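Local atomic coordinates of oligopeptide-binding protein oppA (Lactococcus lactis, PDB entry 3DRF), a protein that captures oligopeptides in a voluminous cavity, closing round them like a Venus fly-trap, and serves the OppABCDF ABC transporter in peptide uptake. Residues Val114-Ile126 / Tyr189-Lys201. Residues are numbered along the deposited sequence; the frame is centred on the assembly and turned at random.
Sequences VTAKDYEFTYETI and YFLETVAPYQYLK
The Tyr-197 ring is clasped between two lysine chains: Lys-117 lays CE over the centre of one face, and Lys-201 CB lies offset across the opposite face. In this solute-binding protein of family 5, the extended residues leading into helix 197-200 run along helix 116-127, with Ala-116 and Tyr-119 also packing on strand 170-174. Bent at chi2 (57°), the long Lys-117 chain offers a CH-pi contact, while NZ, 4.7 Å from the ring centroid in a cation-pi interaction, also salt-bridges Glu-120 and, more weakly, Glu-124. Tyr-197 turns its edge, through CD1, onto the face of Phe-121 in a T-shaped stack with planes at 70°; Thr-125 CG2 backs the other face. Ala-195, small enough to suit this close approach, packs CB against Phe-121 CD1 and donates from N to Asp-118 O at 3.1 Å. Asp-118, which forms a capping box with Thr-115, accepts from Tyr-197 N through OD1, tying together the starts of both helices. Thr-122 OG1 donates to Thr-193 O from above the carbonyl plane. Leu-191 CD1 sits over one face of Tyr-123 and meets Ile-126 CD1 tip to tip. Two tyrosine hydroxyls grip the Leu-191 backbone: its N donates to Tyr-123 OH, which donates to Tyr-119 OH, which in turn donates to Leu-191 O at 2.7 Å, at the Tyr-119 ring edge.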
loop_
_atom_site.group_PDB
_atom_site.type_symbol
_atom_site.label_atom_id
_atom_site.label_comp_id
_atom_site.label_asym_id
_atom_site.label_seq_id
_atom_site.Cartn_x
_atom_site.Cartn_y
_atom_site.Cartn_z
ATOM N N VAL A 114 -11.969 -17.347 17.760
ATOM C CA VAL A 114 -11.503 -15.969 17.657
ATOM C C VAL A 114 -12.170 -15.082 18.703
ATOM O O VAL A 114 -13.391 -15.103 18.861
ATOM C CB VAL A 114 -11.768 -15.386 16.257
ATOM C CG1 VAL A 114 -11.190 -13.984 16.147
ATOM C CG2 VAL A 114 -11.187 -16.295 15.185
ATOM N N THR A 115 -11.361 -14.429 19.504
ATOM C CA THR A 115 -11.836 -13.694 20.679
ATOM C C THR A 115 -11.496 -12.215 20.639
ATOM O O THR A 115 -10.721 -11.748 19.852
ATOM C CB THR A 115 -11.160 -14.270 22.000
ATOM O OG1 THR A 115 -9.776 -13.930 22.002
ATOM C CG2 THR A 115 -11.394 -15.815 22.100
ATOM N N ALA A 116 -12.052 -11.492 21.592
ATOM C CA ALA A 116 -11.803 -10.039 21.782
ATOM C C ALA A 116 -10.277 -9.774 21.893
ATOM O O ALA A 116 -9.764 -8.835 21.293
ATOM C CB ALA A 116 -12.554 -9.555 23.072
ATOM N N LYS A 117 -9.573 -10.605 22.650
ATOM C CA LYS A 117 -8.129 -10.446 22.787
ATOM C C LYS A 117 -7.342 -10.567 21.445
ATOM O O LYS A 117 -6.385 -9.883 21.250
ATOM C CB LYS A 117 -7.596 -11.483 23.798
ATOM C CG LYS A 117 -6.040 -11.524 23.965
ATOM C CD LYS A 117 -5.461 -10.132 24.389
ATOM C CE LYS A 117 -3.903 -10.273 24.560
ATOM N NZ LYS A 117 -3.356 -8.897 24.934
ATOM N N ASP A 118 -7.813 -11.437 20.534
ATOM C CA ASP A 118 -7.192 -11.563 19.183
ATOM C C ASP A 118 -7.246 -10.241 18.397
ATOM O O ASP A 118 -6.409 -9.959 17.643
ATOM C CB ASP A 118 -7.889 -12.691 18.403
ATOM C CG ASP A 118 -7.675 -14.070 19.025
ATOM O OD1 ASP A 118 -6.678 -14.253 19.698
ATOM O OD2 ASP A 118 -8.523 -14.884 18.830
ATOM N N TYR A 119 -8.348 -9.522 18.580
ATOM C CA TYR A 119 -8.484 -8.191 17.932
ATOM C C TYR A 119 -7.544 -7.113 18.535
ATOM O O TYR A 119 -6.880 -6.430 17.843
ATOM C CB TYR A 119 -9.967 -7.774 18.004
ATOM C CG TYR A 119 -10.171 -6.430 17.318
ATOM C CD1 TYR A 119 -9.946 -6.254 15.929
ATOM C CD2 TYR A 119 -10.520 -5.325 18.063
ATOM C CE1 TYR A 119 -10.114 -4.996 15.324
ATOM C CE2 TYR A 119 -10.692 -4.068 17.472
ATOM C CZ TYR A 119 -10.468 -3.914 16.110
ATOM O OH TYR A 119 -10.638 -2.662 15.521
ATOM N N GLU A 120 -7.547 -7.018 19.857
ATOM C CA GLU A 120 -6.606 -6.126 20.550
ATOM C C GLU A 120 -5.152 -6.503 20.214
ATOM O O GLU A 120 -4.316 -5.645 20.059
ATOM C CB GLU A 120 -6.880 -6.199 22.092
ATOM C CG GLU A 120 -5.915 -5.296 22.893
ATOM C CD GLU A 120 -4.546 -5.939 23.232
ATOM O OE1 GLU A 120 -4.362 -7.114 23.063
ATOM O OE2 GLU A 120 -3.716 -5.144 23.694
ATOM N N PHE A 121 -4.880 -7.802 20.075
ATOM C CA PHE A 121 -3.474 -8.217 19.826
ATOM C C PHE A 121 -2.915 -7.677 18.482
ATOM O O PHE A 121 -1.778 -7.330 18.433
ATOM C CB PHE A 121 -3.325 -9.766 19.938
ATOM C CG PHE A 121 -1.884 -10.222 19.924
ATOM C CD1 PHE A 121 -1.473 -11.184 19.031
ATOM C CD2 PHE A 121 -0.960 -9.674 20.792
ATOM C CE1 PHE A 121 -0.172 -11.611 19.014
ATOM C CE2 PHE A 121 0.402 -10.117 20.782
ATOM C CZ PHE A 121 0.759 -11.064 19.867
ATOM N N THR A 122 -3.777 -7.553 17.461
ATOM C CA THR A 122 -3.387 -6.863 16.194
ATOM C C THR A 122 -2.734 -5.469 16.522
ATOM O O THR A 122 -1.723 -5.111 15.989
ATOM C CB THR A 122 -4.638 -6.623 15.375
ATOM O OG1 THR A 122 -5.151 -7.939 14.985
ATOM C CG2 THR A 122 -4.302 -5.785 14.117
ATOM N N TYR A 123 -3.353 -4.720 17.437
ATOM C CA TYR A 123 -2.840 -3.368 17.784
ATOM C C TYR A 123 -1.437 -3.468 18.402
ATOM O O TYR A 123 -0.637 -2.664 18.117
ATOM C CB TYR A 123 -3.770 -2.659 18.752
ATOM C CG TYR A 123 -5.091 -2.196 18.082
ATOM C CD1 TYR A 123 -6.175 -3.077 17.941
ATOM C CD2 TYR A 123 -5.230 -0.920 17.531
ATOM C CE1 TYR A 123 -7.383 -2.683 17.343
ATOM C CE2 TYR A 123 -6.457 -0.512 16.909
ATOM C CZ TYR A 123 -7.516 -1.384 16.864
ATOM O OH TYR A 123 -8.678 -0.958 16.246
ATOM N N GLU A 124 -1.203 -4.477 19.230
ATOM C CA GLU A 124 0.100 -4.652 19.833
ATOM C C GLU A 124 1.135 -4.992 18.777
ATOM O O GLU A 124 2.225 -4.561 18.849
ATOM C CB GLU A 124 0.082 -5.778 20.898
ATOM C CG GLU A 124 -0.890 -5.451 22.126
ATOM C CD GLU A 124 -0.776 -6.424 23.261
ATOM O OE1 GLU A 124 0.098 -7.222 23.189
ATOM O OE2 GLU A 124 -1.613 -6.378 24.149
ATOM N N THR A 125 0.754 -5.782 17.771
ATOM C CA THR A 125 1.745 -6.142 16.729
ATOM C C THR A 125 2.289 -4.926 15.978
ATOM O O THR A 125 3.369 -4.977 15.520
ATOM C CB THR A 125 1.260 -7.211 15.733
ATOM O OG1 THR A 125 0.223 -6.671 14.869
ATOM C CG2 THR A 125 0.781 -8.486 16.432
ATOM N N ILE A 126 1.464 -3.882 15.845
ATOM C CA ILE A 126 1.933 -2.623 15.235
ATOM C C ILE A 126 2.569 -1.644 16.251
ATOM O O ILE A 126 3.569 -1.047 15.976
ATOM C CB ILE A 126 0.740 -1.924 14.496
ATOM C CG1 ILE A 126 0.294 -2.848 13.317
ATOM C CG2 ILE A 126 1.196 -0.553 14.015
ATOM C CD1 ILE A 126 -0.972 -2.268 12.563
ATOM N N TYR A 189 -8.070 4.533 11.283
ATOM C CA TYR A 189 -8.295 4.983 12.696
ATOM C C TYR A 189 -8.679 3.842 13.648
ATOM O O TYR A 189 -8.461 3.936 14.804
ATOM C CB TYR A 189 -9.294 6.157 12.732
ATOM C CG TYR A 189 -8.686 7.426 12.136
ATOM C CD1 TYR A 189 -7.811 8.184 12.868
ATOM C CD2 TYR A 189 -8.950 7.820 10.816
ATOM C CE1 TYR A 189 -7.225 9.343 12.356
ATOM C CE2 TYR A 189 -8.355 8.973 10.264
ATOM C CZ TYR A 189 -7.489 9.724 11.057
ATOM O OH TYR A 189 -6.863 10.859 10.587
ATOM N N PHE A 190 -9.246 2.774 13.107
ATOM C CA PHE A 190 -9.364 1.490 13.832
ATOM C C PHE A 190 -9.019 0.408 12.829
ATOM O O PHE A 190 -9.213 0.539 11.665
ATOM C CB PHE A 190 -10.712 1.283 14.537
ATOM C CG PHE A 190 -11.915 1.242 13.612
ATOM C CD1 PHE A 190 -12.358 0.033 13.054
ATOM C CD2 PHE A 190 -12.632 2.426 13.322
ATOM C CE1 PHE A 190 -13.495 0.016 12.215
ATOM C CE2 PHE A 190 -13.734 2.389 12.492
ATOM C CZ PHE A 190 -14.187 1.225 11.958
ATOM N N LEU A 191 -8.441 -0.648 13.347
ATOM C CA LEU A 191 -7.922 -1.753 12.518
ATOM C C LEU A 191 -9.021 -2.790 12.271
ATOM O O LEU A 191 -10.031 -2.809 12.924
ATOM C CB LEU A 191 -6.655 -2.394 13.189
ATOM C CG LEU A 191 -5.491 -1.383 13.454
ATOM C CD1 LEU A 191 -4.321 -2.034 14.233
ATOM C CD2 LEU A 191 -4.995 -0.739 12.086
ATOM N N GLU A 192 -8.737 -3.687 11.334
ATOM C CA GLU A 192 -9.800 -4.549 10.788
ATOM C C GLU A 192 -9.417 -5.993 10.690
ATOM O O GLU A 192 -10.064 -6.727 10.010
ATOM C CB GLU A 192 -10.236 -4.025 9.379
ATOM C CG GLU A 192 -10.626 -2.518 9.353
ATOM C CD GLU A 192 -11.105 -2.044 7.996
ATOM O OE1 GLU A 192 -11.725 -2.796 7.254
ATOM O OE2 GLU A 192 -10.864 -0.903 7.727
ATOM N N THR A 193 -8.346 -6.391 11.372
ATOM C CA THR A 193 -7.878 -7.790 11.362
ATOM C C THR A 193 -7.691 -8.302 12.789
ATOM O O THR A 193 -7.600 -7.545 13.691
ATOM C CB THR A 193 -6.526 -7.915 10.582
ATOM O OG1 THR A 193 -5.521 -7.121 11.238
ATOM C CG2 THR A 193 -6.669 -7.408 9.124
ATOM N N VAL A 194 -7.646 -9.625 12.895
ATOM C CA VAL A 194 -7.306 -10.354 14.135
ATOM C C VAL A 194 -5.988 -11.134 13.973
ATOM O O VAL A 194 -5.586 -11.463 12.928
ATOM C CB VAL A 194 -8.458 -11.361 14.528
ATOM C CG1 VAL A 194 -9.637 -10.608 15.145
ATOM C CG2 VAL A 194 -8.928 -12.220 13.332
ATOM N N ALA A 195 -5.353 -11.348 15.100
ATOM C CA ALA A 195 -4.116 -12.158 15.201
ATOM C C ALA A 195 -4.336 -13.212 16.265
ATOM O O ALA A 195 -4.943 -12.912 17.282
ATOM C CB ALA A 195 -2.916 -11.241 15.574
ATOM N N PRO A 196 -3.847 -14.418 16.026
ATOM C CA PRO A 196 -4.168 -15.542 16.927
ATOM C C PRO A 196 -3.272 -15.546 18.197
ATOM O O PRO A 196 -2.261 -16.243 18.258
ATOM C CB PRO A 196 -3.954 -16.760 16.020
ATOM C CG PRO A 196 -2.833 -16.292 15.033
ATOM C CD PRO A 196 -3.203 -14.843 14.771
ATOM N N TYR A 197 -3.721 -14.782 19.188
ATOM C CA TYR A 197 -2.918 -14.569 20.401
ATOM C C TYR A 197 -2.546 -15.871 21.148
ATOM O O TYR A 197 -1.442 -16.039 21.490
ATOM C CB TYR A 197 -3.618 -13.566 21.325
ATOM C CG TYR A 197 -2.913 -13.432 22.661
ATOM C CD1 TYR A 197 -1.724 -12.745 22.773
ATOM C CD2 TYR A 197 -3.430 -14.043 23.793
ATOM C CE1 TYR A 197 -1.085 -12.647 24.011
ATOM C CE2 TYR A 197 -2.801 -13.930 25.034
ATOM C CZ TYR A 197 -1.633 -13.250 25.095
ATOM O OH TYR A 197 -0.948 -13.110 26.304
ATOM N N GLN A 198 -3.488 -16.778 21.337
ATOM C CA GLN A 198 -3.142 -18.015 22.061
ATOM C C GLN A 198 -2.103 -18.840 21.301
ATOM O O GLN A 198 -1.296 -19.454 21.905
ATOM C CB GLN A 198 -4.399 -18.868 22.343
ATOM C CG GLN A 198 -5.349 -18.302 23.400
ATOM C CD GLN A 198 -4.690 -18.102 24.759
ATOM O OE1 GLN A 198 -3.863 -18.857 25.180
ATOM N NE2 GLN A 198 -5.084 -17.061 25.429
ATOM N N TYR A 199 -2.152 -18.825 19.975
ATOM C CA TYR A 199 -1.165 -19.550 19.133
ATOM C C TYR A 199 0.264 -18.935 19.168
ATOM O O TYR A 199 1.221 -19.620 19.058
ATOM C CB TYR A 199 -1.695 -19.548 17.706
ATOM C CG TYR A 199 -0.952 -20.417 16.699
ATOM C CD1 TYR A 199 -0.846 -21.814 16.875
ATOM C CD2 TYR A 199 -0.433 -19.869 15.539
ATOM C CE1 TYR A 199 -0.231 -22.607 15.934
ATOM C CE2 TYR A 199 0.199 -20.665 14.596
ATOM C CZ TYR A 199 0.299 -22.027 14.826
ATOM O OH TYR A 199 0.936 -22.856 13.904
ATOM N N LEU A 200 0.321 -17.628 19.320
ATOM C CA LEU A 200 1.535 -16.830 19.148
ATOM C C LEU A 200 2.153 -16.289 20.447
ATOM O O LEU A 200 3.211 -15.739 20.415
ATOM C CB LEU A 200 1.212 -15.631 18.208
ATOM C CG LEU A 200 0.740 -16.028 16.779
ATOM C CD1 LEU A 200 0.423 -14.737 15.946
ATOM C CD2 LEU A 200 1.818 -16.859 16.052
ATOM N N LYS A 201 1.470 -16.474 21.567
ATOM C CA LYS A 201 1.861 -15.810 22.819
ATOM C C LYS A 201 3.188 -16.312 23.415
ATOM O O LYS A 201 3.732 -15.635 24.191
ATOM C CB LYS A 201 0.754 -15.906 23.869
ATOM C CG LYS A 201 0.503 -17.295 24.292
ATOM C CD LYS A 201 -0.547 -17.319 25.440
ATOM C CE LYS A 201 -0.663 -18.744 25.985
ATOM N NZ LYS A 201 -1.726 -18.787 27.031
HETATM O O HOH W 1 -6.029 -16.989 19.895
HETATM O O HOH W 2 -3.745 -8.733 12.624
#